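Local coordinates for methyltransferase (Thermus thermophilus, PDB 1WS6), which probably transfers methyl groups from S-adenosylmethionine to an acceptor still to be established, perhaps a ribosomal RNA base as in its RsmD-like relatives, at residues A[30-35]-A[53-58]; A[156-159]-A[164-167]; A[21-26]-A[144-149]. All blocks are in the same frame, centred on the assembly; numbering follows the deposited sequence.

Contact 1 (A[30-35]-A[53-58]); sequences ALFDYL and GAVGLE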
ATOM      1  N   ALA A  30      -0.753  -1.769  13.062  1.00 20.88           N
ATOM      2  CA  ALA A  30      -1.820  -0.851  13.467  1.00 21.64           C
ATOM      3  C   ALA A  30      -2.755  -0.551  12.305  1.00 20.68           C
ATOM      4  O   ALA A  30      -3.975  -0.587  12.457  1.00 22.64           O
ATOM      5  CB  ALA A  30      -1.235   0.455  14.025  1.00 20.80           C
ATOM      6  N   LEU A  31      -2.187  -0.264  11.142  1.00 19.51           N
ATOM      7  CA  LEU A  31      -3.006   0.036   9.979  1.00 20.21           C
ATOM      8  C   LEU A  31      -4.046  -1.054   9.725  1.00 20.96           C
ATOM      9  O   LEU A  31      -5.226  -0.761   9.538  1.00 22.80           O
ATOM     10  CB  LEU A  31      -2.142   0.204   8.723  1.00 17.17           C
ATOM     11  CG  LEU A  31      -3.037   0.406   7.491  1.00 16.43           C
ATOM     12  CD1 LEU A  31      -3.911   1.633   7.708  1.00 14.08           C
ATOM     13  CD2 LEU A  31      -2.213   0.548   6.237  1.00 13.42           C
ATOM     14  N   PHE A  32      -3.616  -2.310   9.729  1.00 19.32           N
ATOM     15  CA  PHE A  32      -4.546  -3.395   9.473  1.00 19.20           C
ATOM     16  C   PHE A  32      -5.503  -3.728  10.614  1.00 20.63           C
ATOM     17  O   PHE A  32      -6.609  -4.209  10.359  1.00 20.99           O
ATOM     18  CB  PHE A  32      -3.771  -4.620   8.975  1.00 18.68           C
ATOM     19  CG  PHE A  32      -3.278  -4.458   7.556  1.00 18.85           C
ATOM     20  CD1 PHE A  32      -4.154  -4.589   6.488  1.00 17.73           C
ATOM     21  CD2 PHE A  32      -1.981  -4.053   7.298  1.00 17.82           C
ATOM     22  CE1 PHE A  32      -3.752  -4.311   5.191  1.00 16.51           C
ATOM     23  CE2 PHE A  32      -1.574  -3.773   5.998  1.00 19.47           C
ATOM     24  CZ  PHE A  32      -2.466  -3.902   4.943  1.00 15.83           C
ATOM     25  N   ASP A  33      -5.109  -3.467  11.861  1.00 21.43           N
ATOM     26  CA  ASP A  33      -6.018  -3.722  12.977  1.00 23.60           C
ATOM     27  C   ASP A  33      -7.219  -2.832  12.706  1.00 25.19           C
ATOM     28  O   ASP A  33      -8.366  -3.230  12.892  1.00 26.37           O
ATOM     29  CB  ASP A  33      -5.431  -3.292  14.323  1.00 26.61           C
ATOM     30  CG  ASP A  33      -4.412  -4.264  14.873  1.00 27.59           C
ATOM     31  OD1 ASP A  33      -4.364  -5.431  14.426  1.00 26.69           O
ATOM     32  OD2 ASP A  33      -3.666  -3.843  15.784  1.00 29.39           O
ATOM     33  N   TYR A  34      -6.931  -1.616  12.259  1.00 26.13           N
ATOM     34  CA  TYR A  34      -7.958  -0.635  11.948  1.00 27.28           C
ATOM     35  C   TYR A  34      -8.758  -1.022  10.709  1.00 27.21           C
ATOM     36  O   TYR A  34      -9.983  -0.995  10.717  1.00 26.73           O
ATOM     37  CB  TYR A  34      -7.314   0.727  11.716  1.00 28.98           C
ATOM     38  CG  TYR A  34      -8.302   1.791  11.312  1.00 32.87           C
ATOM     39  CD1 TYR A  34      -9.224   2.291  12.226  1.00 34.13           C
ATOM     40  CD2 TYR A  34      -8.340   2.274  10.010  1.00 32.15           C
ATOM     41  CE1 TYR A  34     -10.155   3.238  11.858  1.00 34.11           C
ATOM     42  CE2 TYR A  34      -9.271   3.222   9.633  1.00 34.47           C
ATOM     43  CZ  TYR A  34     -10.176   3.698  10.561  1.00 36.09           C
ATOM     44  OH  TYR A  34     -11.118   4.629  10.189  1.00 39.66           O
ATOM     45  N   LEU A  35      -8.052  -1.385   9.645  1.00 27.29           N
ATOM     46  CA  LEU A  35      -8.684  -1.752   8.388  1.00 27.61           C
ATOM     47  C   LEU A  35      -9.652  -2.921   8.457  1.00 29.29           C
ATOM     48  O   LEU A  35     -10.705  -2.880   7.827  1.00 29.90           O
ATOM     49  CB  LEU A  35      -7.617  -2.028   7.329  1.00 26.62           C
ATOM     50  CG  LEU A  35      -7.326  -0.885   6.354  1.00 27.35           C
ATOM     51  CD1 LEU A  35      -7.586   0.459   7.007  1.00 26.24           C
ATOM     52  CD2 LEU A  35      -5.887  -0.996   5.881  1.00 25.79           C
ATOM     53  N   GLY A  53       6.583  -5.805  -1.632  1.00 28.79           N
ATOM     54  CA  GLY A  53       5.164  -6.025  -1.399  1.00 27.14           C
ATOM     55  C   GLY A  53       4.680  -6.147   0.041  1.00 25.69           C
ATOM     56  O   GLY A  53       3.564  -6.618   0.275  1.00 26.02           O
ATOM     57  N   ALA A  54       5.482  -5.700   1.002  1.00 22.46           N
ATOM     58  CA  ALA A  54       5.107  -5.812   2.410  1.00 22.10           C
ATOM     59  C   ALA A  54       3.654  -5.453   2.732  1.00 22.40           C
ATOM     60  O   ALA A  54       2.918  -6.255   3.307  1.00 23.36           O
ATOM     61  CB  ALA A  54       6.043  -4.978   3.262  1.00 18.23           C
ATOM     62  N   VAL A  55       3.232  -4.255   2.355  1.00 22.99           N
ATOM     63  CA  VAL A  55       1.874  -3.829   2.654  1.00 22.39           C
ATOM     64  C   VAL A  55       0.813  -4.448   1.744  1.00 20.35           C
ATOM     65  O   VAL A  55      -0.214  -4.928   2.225  1.00 20.98           O
ATOM     66  CB  VAL A  55       1.774  -2.274   2.642  1.00 22.89           C
ATOM     67  CG1 VAL A  55       2.218  -1.727   1.285  1.00 26.10           C
ATOM     68  CG2 VAL A  55       0.348  -1.842   2.972  1.00 22.85           C
ATOM     69  N   GLY A  56       1.059  -4.463   0.440  1.00 20.48           N
ATOM     70  CA  GLY A  56       0.091  -5.043  -0.475  1.00 21.13           C
ATOM     71  C   GLY A  56      -0.139  -6.541  -0.263  1.00 23.02           C
ATOM     72  O   GLY A  56      -1.256  -7.041  -0.443  1.00 23.17           O
ATOM     73  N   LEU A  57       0.913  -7.270   0.096  1.00 20.80           N
ATOM     74  CA  LEU A  57       0.771  -8.701   0.325  1.00 21.27           C
ATOM     75  C   LEU A  57       0.056  -8.954   1.649  1.00 22.05           C
ATOM     76  O   LEU A  57      -0.632  -9.970   1.818  1.00 18.38           O
ATOM     77  CB  LEU A  57       2.139  -9.384   0.319  1.00 19.35           C
ATOM     78  CG  LEU A  57       2.784  -9.455  -1.070  1.00 22.80           C
ATOM     79  CD1 LEU A  57       4.159 -10.117  -0.990  1.00 23.41           C
ATOM     80  CD2 LEU A  57       1.869 -10.245  -2.001  1.00 21.37           C
ATOM     81  N   GLU A  58       0.225  -8.026   2.589  1.00 21.19           N
ATOM     82  CA  GLU A  58      -0.426  -8.148   3.882  1.00 20.75           C
ATOM     83  C   GLU A  58      -1.927  -8.044   3.632  1.00 21.15           C
ATOM     84  O   GLU A  58      -2.716  -8.795   4.198  1.00 22.31           O
ATOM     85  CB  GLU A  58       0.035  -7.032   4.815  1.00 19.78           C
ATOM     86  CG  GLU A  58      -0.594  -7.064   6.201  1.00 20.30           C
ATOM     87  CD  GLU A  58      -0.104  -8.227   7.053  1.00 21.67           C
ATOM     88  OE1 GLU A  58       1.110  -8.524   7.020  1.00 21.81           O
ATOM     89  OE2 GLU A  58      -0.928  -8.833   7.765  1.00 20.09           O
TER

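Contact 2 (A[156-159]-A[164-167]); sequences GERR and NALT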
ATOM      1  N   GLY A 156      -6.587  14.983   6.178  1.00 37.59           N
ATOM      2  CA  GLY A 156      -7.315  14.122   7.086  1.00 36.36           C
ATOM      3  C   GLY A 156      -6.630  13.927   8.415  1.00 36.59           C
ATOM      4  O   GLY A 156      -5.663  14.617   8.737  1.00 38.21           O
ATOM      5  N   GLU A 157      -7.128  12.976   9.193  1.00 35.66           N
ATOM      6  CA  GLU A 157      -6.566  12.695  10.503  1.00 34.26           C
ATOM      7  C   GLU A 157      -5.283  11.888  10.429  1.00 32.74           C
ATOM      8  O   GLU A 157      -5.122  11.030   9.563  1.00 32.38           O
ATOM      9  CB  GLU A 157      -7.602  11.973  11.357  1.00 36.68           C
ATOM     10  CG  GLU A 157      -8.843  12.819  11.554  1.00 38.46           C
ATOM     11  CD  GLU A 157      -8.504  14.303  11.531  1.00 40.87           C
ATOM     12  OE1 GLU A 157      -8.695  14.953  10.473  1.00 41.45           O
ATOM     13  OE2 GLU A 157      -8.019  14.813  12.567  1.00 40.11           O
ATOM     14  N   ARG A 158      -4.361  12.171  11.340  1.00 31.20           N
ATOM     15  CA  ARG A 158      -3.098  11.458  11.342  1.00 31.47           C
ATOM     16  C   ARG A 158      -2.841  10.600  12.570  1.00 30.75           C
ATOM     17  O   ARG A 158      -3.444  10.786  13.624  1.00 30.72           O
ATOM     18  CB  ARG A 158      -1.933  12.438  11.146  1.00 31.09           C
ATOM     19  CG  ARG A 158      -2.035  13.712  11.949  1.00 33.30           C
ATOM     20  CD  ARG A 158      -0.665  14.360  12.121  1.00 31.56           C
ATOM     21  NE  ARG A 158      -0.047  14.700  10.852  1.00 29.04           N
ATOM     22  CZ  ARG A 158       1.260  14.864  10.686  1.00 28.34           C
ATOM     23  NH1 ARG A 158       2.083  14.718  11.715  1.00 24.95           N
ATOM     24  NH2 ARG A 158       1.741  15.160   9.487  1.00 26.37           N
ATOM     25  N   ARG A 159      -1.952   9.630  12.388  1.00 31.45           N
ATOM     26  CA  ARG A 159      -1.527   8.709  13.430  1.00 31.07           C
ATOM     27  C   ARG A 159      -0.016   8.641  13.265  1.00 29.69           C
ATOM     28  O   ARG A 159       0.475   8.322  12.184  1.00 27.85           O
ATOM     29  CB  ARG A 159      -2.109   7.304  13.224  1.00 35.26           C
ATOM     30  CG  ARG A 159      -3.497   7.048  13.819  1.00 40.23           C
ATOM     31  CD  ARG A 159      -4.591   7.247  12.787  1.00 46.35           C
ATOM     32  NE  ARG A 159      -5.809   6.499  13.102  1.00 50.97           N
ATOM     33  CZ  ARG A 159      -5.919   5.172  13.037  1.00 53.98           C
ATOM     34  NH1 ARG A 159      -4.881   4.424  12.669  1.00 55.70           N
ATOM     35  NH2 ARG A 159      -7.076   4.587  13.331  1.00 54.01           N
ATOM     36  N   ASN A 164       7.501   7.877  11.591  1.00 32.53           N
ATOM     37  CA  ASN A 164       6.599   7.887  10.452  1.00 30.51           C
ATOM     38  C   ASN A 164       5.178   8.226  10.868  1.00 30.93           C
ATOM     39  O   ASN A 164       4.772   7.991  12.006  1.00 32.20           O
ATOM     40  CB  ASN A 164       6.575   6.528   9.761  1.00 30.50           C
ATOM     41  CG  ASN A 164       7.948   6.045   9.369  1.00 31.94           C
ATOM     42  OD1 ASN A 164       8.609   5.325  10.123  1.00 32.06           O
ATOM     43  ND2 ASN A 164       8.395   6.446   8.189  1.00 33.50           N
ATOM     44  N   ALA A 165       4.419   8.774   9.933  1.00 27.83           N
ATOM     45  CA  ALA A 165       3.037   9.114  10.197  1.00 26.40           C
ATOM     46  C   ALA A 165       2.171   8.576   9.066  1.00 25.37           C
ATOM     47  O   ALA A 165       2.655   8.324   7.961  1.00 26.00           O
ATOM     48  CB  ALA A 165       2.876  10.624  10.300  1.00 25.42           C
ATOM     49  N   LEU A 166       0.894   8.372   9.356  1.00 22.28           N
ATOM     50  CA  LEU A 166      -0.036   7.915   8.349  1.00 21.27           C
ATOM     51  C   LEU A 166      -1.146   8.943   8.319  1.00 21.96           C
ATOM     52  O   LEU A 166      -1.640   9.354   9.370  1.00 23.38           O
ATOM     53  CB  LEU A 166      -0.620   6.550   8.705  1.00 20.96           C
ATOM     54  CG  LEU A 166       0.244   5.300   8.497  1.00 22.72           C
ATOM     55  CD1 LEU A 166      -0.533   4.070   8.969  1.00 19.89           C
ATOM     56  CD2 LEU A 166       0.624   5.168   7.025  1.00 18.92           C
ATOM     57  N   THR A 167      -1.514   9.395   7.129  1.00 19.99           N
ATOM     58  CA  THR A 167      -2.599  10.351   7.007  1.00 21.37           C
ATOM     59  C   THR A 167      -3.727   9.596   6.341  1.00 22.40           C
ATOM     60  O   THR A 167      -3.547   9.033   5.264  1.00 24.35           O
ATOM     61  CB  THR A 167      -2.220  11.562   6.133  1.00 21.05           C
ATOM     62  OG1 THR A 167      -1.369  12.441   6.876  1.00 19.81           O
ATOM     63  CG2 THR A 167      -3.467  12.322   5.711  1.00 21.65           C
TER
HETATM   64  O   HOH W   1      -0.579  14.755   7.951  1.00 17.30           O

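Contact 3 (A[21-26]-A[144-149]); sequences RPSPVR and VLQHPK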
ATOM      1  N   ARG A  21      13.079   0.590   3.524  1.00 76.32           N
ATOM      2  CA  ARG A  21      12.938   1.228   4.832  1.00 76.49           C
ATOM      3  C   ARG A  21      13.299   0.322   6.013  1.00 75.54           C
ATOM      4  O   ARG A  21      14.092   0.703   6.876  1.00 75.67           O
ATOM      5  CB  ARG A  21      11.507   1.762   5.001  1.00 77.68           C
ATOM      6  CG  ARG A  21      11.027   1.825   6.447  1.00 79.53           C
ATOM      7  CD  ARG A  21      10.691   3.238   6.873  1.00 80.55           C
ATOM      8  NE  ARG A  21      11.827   4.132   6.693  1.00 82.09           N
ATOM      9  CZ  ARG A  21      11.895   5.359   7.195  1.00 83.55           C
ATOM     10  NH1 ARG A  21      10.887   5.837   7.913  1.00 84.22           N
ATOM     11  NH2 ARG A  21      12.967   6.110   6.976  1.00 84.35           N
ATOM     12  N   PRO A  22      12.720  -0.890   6.075  1.00 74.46           N
ATOM     13  CA  PRO A  22      11.755  -1.472   5.131  1.00 72.74           C
ATOM     14  C   PRO A  22      10.318  -0.971   5.323  1.00 70.93           C
ATOM     15  O   PRO A  22       9.694  -0.483   4.377  1.00 71.27           O
ATOM     16  CB  PRO A  22      11.892  -2.967   5.392  1.00 73.74           C
ATOM     17  CG  PRO A  22      12.156  -3.008   6.874  1.00 75.00           C
ATOM     18  CD  PRO A  22      13.170  -1.897   7.053  1.00 74.49           C
ATOM     19  N   SER A  23       9.807  -1.086   6.548  1.00 67.52           N
ATOM     20  CA  SER A  23       8.446  -0.655   6.885  1.00 63.96           C
ATOM     21  C   SER A  23       8.111  -1.086   8.311  1.00 60.05           C
ATOM     22  O   SER A  23       7.899  -2.267   8.586  1.00 60.72           O
ATOM     23  CB  SER A  23       7.426  -1.267   5.915  1.00 64.75           C
ATOM     24  OG  SER A  23       6.099  -0.971   6.316  1.00 63.66           O
ATOM     25  N   PRO A  24       8.042  -0.120   9.232  1.00 55.75           N
ATOM     26  CA  PRO A  24       7.742  -0.330  10.651  1.00 52.15           C
ATOM     27  C   PRO A  24       6.642  -1.346  10.944  1.00 48.25           C
ATOM     28  O   PRO A  24       5.537  -1.259  10.412  1.00 47.34           O
ATOM     29  CB  PRO A  24       7.390   1.074  11.143  1.00 53.03           C
ATOM     30  CG  PRO A  24       6.913   1.768   9.895  1.00 54.44           C
ATOM     31  CD  PRO A  24       7.902   1.298   8.876  1.00 55.01           C
ATOM     32  N   VAL A  25       6.961  -2.305  11.807  1.00 44.28           N
ATOM     33  CA  VAL A  25       6.024  -3.346  12.186  1.00 39.93           C
ATOM     34  C   VAL A  25       4.813  -2.848  12.965  1.00 37.56           C
ATOM     35  O   VAL A  25       3.697  -3.284  12.688  1.00 36.84           O
ATOM     36  CB  VAL A  25       6.718  -4.454  13.005  1.00 39.75           C
ATOM     37  CG1 VAL A  25       5.685  -5.394  13.592  1.00 38.76           C
ATOM     38  CG2 VAL A  25       7.653  -5.238  12.108  1.00 40.33           C
ATOM     39  N   ARG A  26       4.993  -1.951  13.933  1.00 34.62           N
ATOM     40  CA  ARG A  26       3.812  -1.498  14.656  1.00 34.55           C
ATOM     41  C   ARG A  26       2.919  -0.638  13.771  1.00 32.90           C
ATOM     42  O   ARG A  26       1.721  -0.513  14.015  1.00 31.51           O
ATOM     43  CB  ARG A  26       4.175  -0.783  15.963  1.00 36.33           C
ATOM     44  CG  ARG A  26       5.282   0.236  15.911  1.00 40.05           C
ATOM     45  CD  ARG A  26       5.799   0.506  17.346  1.00 40.95           C
ATOM     46  NE  ARG A  26       4.744   0.939  18.267  1.00 38.92           N
ATOM     47  CZ  ARG A  26       4.256   2.178  18.336  1.00 37.75           C
ATOM     48  NH1 ARG A  26       4.726   3.132  17.542  1.00 34.66           N
ATOM     49  NH2 ARG A  26       3.293   2.466  19.203  1.00 36.73           N
ATOM     50  N   VAL A 144      -4.682   6.181   2.218  1.00 17.72           N
ATOM     51  CA  VAL A 144      -3.766   6.183   3.342  1.00 18.89           C
ATOM     52  C   VAL A 144      -2.393   6.559   2.827  1.00 21.21           C
ATOM     53  O   VAL A 144      -1.863   5.919   1.920  1.00 20.61           O
ATOM     54  CB  VAL A 144      -3.688   4.805   4.006  1.00 18.20           C
ATOM     55  CG1 VAL A 144      -2.696   4.854   5.162  1.00 15.49           C
ATOM     56  CG2 VAL A 144      -5.075   4.382   4.487  1.00 15.32           C
ATOM     57  N   LEU A 145      -1.813   7.591   3.418  1.00 22.85           N
ATOM     58  CA  LEU A 145      -0.512   8.066   2.987  1.00 25.51           C
ATOM     59  C   LEU A 145       0.527   7.919   4.103  1.00 25.46           C
ATOM     60  O   LEU A 145       0.301   8.384   5.219  1.00 25.77           O
ATOM     61  CB  LEU A 145      -0.661   9.534   2.563  1.00 29.16           C
ATOM     62  CG  LEU A 145      -2.009   9.822   1.853  1.00 33.62           C
ATOM     63  CD1 LEU A 145      -2.238  11.322   1.670  1.00 33.57           C
ATOM     64  CD2 LEU A 145      -2.034   9.122   0.503  1.00 33.17           C
ATOM     65  N   GLN A 146       1.644   7.244   3.825  1.00 23.96           N
ATOM     66  CA  GLN A 146       2.696   7.096   4.833  1.00 23.87           C
ATOM     67  C   GLN A 146       3.791   8.085   4.478  1.00 24.17           C
ATOM     68  O   GLN A 146       4.119   8.253   3.312  1.00 25.08           O
ATOM     69  CB  GLN A 146       3.280   5.681   4.858  1.00 23.37           C
ATOM     70  CG  GLN A 146       4.423   5.540   5.865  1.00 22.63           C
ATOM     71  CD  GLN A 146       5.106   4.176   5.834  1.00 26.24           C
ATOM     72  OE1 GLN A 146       6.339   4.086   5.814  1.00 23.97           O
ATOM     73  NE2 GLN A 146       4.309   3.108   5.850  1.00 25.20           N
ATOM     74  N   HIS A 147       4.367   8.731   5.483  1.00 24.80           N
ATOM     75  CA  HIS A 147       5.395   9.734   5.244  1.00 25.15           C
ATOM     76  C   HIS A 147       6.113  10.100   6.538  1.00 25.58           C
ATOM     77  O   HIS A 147       5.722   9.673   7.622  1.00 26.11           O
ATOM     78  CB  HIS A 147       4.719  10.980   4.692  1.00 24.27           C
ATOM     79  CG  HIS A 147       3.602  11.477   5.561  1.00 24.75           C
ATOM     80  ND1 HIS A 147       3.820  12.107   6.767  1.00 24.05           N
ATOM     81  CD2 HIS A 147       2.257  11.392   5.421  1.00 26.43           C
ATOM     82  CE1 HIS A 147       2.660  12.388   7.332  1.00 24.23           C
ATOM     83  NE2 HIS A 147       1.695  11.964   6.537  1.00 25.42           N
ATOM     84  N   PRO A 148       7.187  10.894   6.442  1.00 26.56           N
ATOM     85  CA  PRO A 148       7.870  11.256   7.690  1.00 26.16           C
ATOM     86  C   PRO A 148       6.947  12.144   8.519  1.00 27.19           C
ATOM     87  O   PRO A 148       6.276  13.026   7.979  1.00 28.59           O
ATOM     88  CB  PRO A 148       9.135  11.971   7.206  1.00 26.69           C
ATOM     89  CG  PRO A 148       8.814  12.392   5.792  1.00 25.60           C
ATOM     90  CD  PRO A 148       7.982  11.268   5.262  1.00 24.89           C
ATOM     91  N   LYS A 149       6.903  11.902   9.827  1.00 27.35           N
ATOM     92  CA  LYS A 149       6.028  12.656  10.721  1.00 26.11           C
ATOM     93  C   LYS A 149       6.112  14.180  10.596  1.00 26.17           C
ATOM     94  O   LYS A 149       5.162  14.886  10.937  1.00 25.68           O
ATOM     95  CB  LYS A 149       6.279  12.241  12.176  1.00 26.32           C
ATOM     96  CG  LYS A 149       7.471  12.919  12.855  1.00 27.34           C
ATOM     97  CD  LYS A 149       7.637  12.409  14.287  1.00 26.78           C
ATOM     98  CE  LYS A 149       8.326  13.429  15.194  1.00 28.44           C
ATOM     99  NZ  LYS A 149       9.660  13.864  14.709  1.00 29.07           N
TER
HETATM  100  O   HOH W   2       5.400   0.742   4.757  1.00 15.27           O

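Contact 1 (A[30-35]-A[53-58])
The ring of Phe32 lies against the aliphatic part of Glu58, and this is the tight half of the contact. Glu58 CG sits over one ring face, 3.7 Å from the centroid of Phe32 and 23° off the normal, a CH-pi contact displaced toward the rim. There Phe32 CE2 is the ring atom nearest to Glu58 CG, at 3.4 Å. With CG anti to the backbone N (chi1 180°), the first methylene steps of Glu58 reach the ring. A bend at chi2 (70°) then carries the carboxylate away to the backbone N-H groups of Leu5 and Gly6; these two amides bind the acid, which also lies close to the like-charged Glu62. The arrangement belongs to the Rossmann-like methyltransferase fold: helix 25-38 precedes strand 44-48, and helix 54-61 follows the glycine-rich turn after that strand, which resembles the cofactor-binding loop of relatives. Toward the partly exposed Val55 the fit is looser. CZ of Phe32 stands 4.0 Å from CG2 of Val55 and 3.7 Å obliquely from Val55 O, and the valine also leans on Phe45 and Phe115. Replacing Phe32 by an alanine is likely to open a gap between the two helices and strip Glu58 CG of the ring it packs on.

Contact 2 (A[156-159]-A[164-167])
Arg159 and Leu166 exchange two backbone hydrogen bonds: Arg159 N gives to Leu166 O at 3.0 Å, and Leu166 N to Arg159 O at 2.9 Å. They form the hydrogen-bonded pair of the antiparallel hairpin 157-161/164-170, which closes one end of the sheet as the last two strands do in class I methyltransferases. The neighbouring non-hydrogen-bonded pair, Arg158 with Thr167, draws in to a CA-CA distance of 4.5 Å, and Arg158 CA makes a CA-H...O contact to Leu166 O. On the face carrying Arg158 and Thr167, a water joins the two: it accepts from Arg158 NH2 at 2.8 Å, in the guanidinium plane, and lies 2.7 Å from Thr167 OG1. That hydroxyl is also hydrogen-bonded to His147 NE2, while Arg158 NH1 bonds to Lys149 O, so the arginine head is held from two directions. A bend at chi3 (60°) helps swing the guanidinium across strand 164-170. On the other face Leu166 packs toward Val144 and Gln146 of strand 141-148, whereas the end of Arg159 leads off to a cation-pi contact with Tyr34. Over one face of the Arg158 guanidinium lies the methyl of Ala165, its CB 4.4 Å from NH1.

Contact 3 (A[21-26]-A[144-149])
Gln146 reaches out from its strand so that its amide loosely faces Ser23 and the ring of Pro24. With CG anti to the backbone N (chi1 177°) and the next bond also extended, the chain carries the amide out toward Ser23, whose CA is 9.9 Å from the CA of Gln146. The two ends of the amide meet different neighbours. Gln146 OE1 comes to 4.4 Å from CD of Pro24, a loose touch, and has a weak hydrogen bond with Tyr120 OH, on the loop after strand 111-116. Gln146 NE2 stands 4.5 Å from OG of Ser23, too far for a direct bond. A water accepts from Gln146 NE2 at 2.8 Å; its link to Ser23 OG, modelled at 2.4 Å, is too short to be reliable, and a bridge between the two is therefore doubtful. Here the C-terminal end of strand 141-148, an inner strand of the Rossmann-like sheet between 111-116 and 164-170, meets the N-terminal end of helix 25-38, for which Pro24 occupies the N-cap position. In class I methyltransferases this end of the parallel strands carries the cofactor and substrate sites. The Pro-Pro-Tyr ending at Tyr120 recalls the (Asp/Asn)-Pro-Pro-Tyr motif of relatives, though Ala117 occupies its first position, so Gln146 may lie close to the active centre. The stem of Gln146 is lodged against Leu27 and Leu166. On the other side of the strand, His147 turns away from segment 21-26. His147 ND1 donates to Pro148 O at 2.9 Å, almost straight at 169° and in the ring plane, although the donor sits well above the carbonyl plane; this bond helps hold the orientation of the imidazole. Arg21, poorly ordered, approaches only to 4.6 Å between its CD and Gln146 OE1.

In the fold
Contact 1 is the buried one of the three, apolar except for a carboxylate held by backbone amides; contacts 2 and 3 are partly buried. Contact 2 relies on backbone hydrogen bonds at an end of the sheet, whereas contact 3 is sparse, with loose touches and a possible water link whose geometry is doubtful. Contacts 1 and 3 both use helix 25-38, its middle in one and its start in the other, and Leu31 packs on both Val144 and Leu166. Contacts 2 and 3 lie on adjacent strands, 164-170 and 141-148: Ala165 N and Thr167 N probably bond to His147 O and Leu145 O.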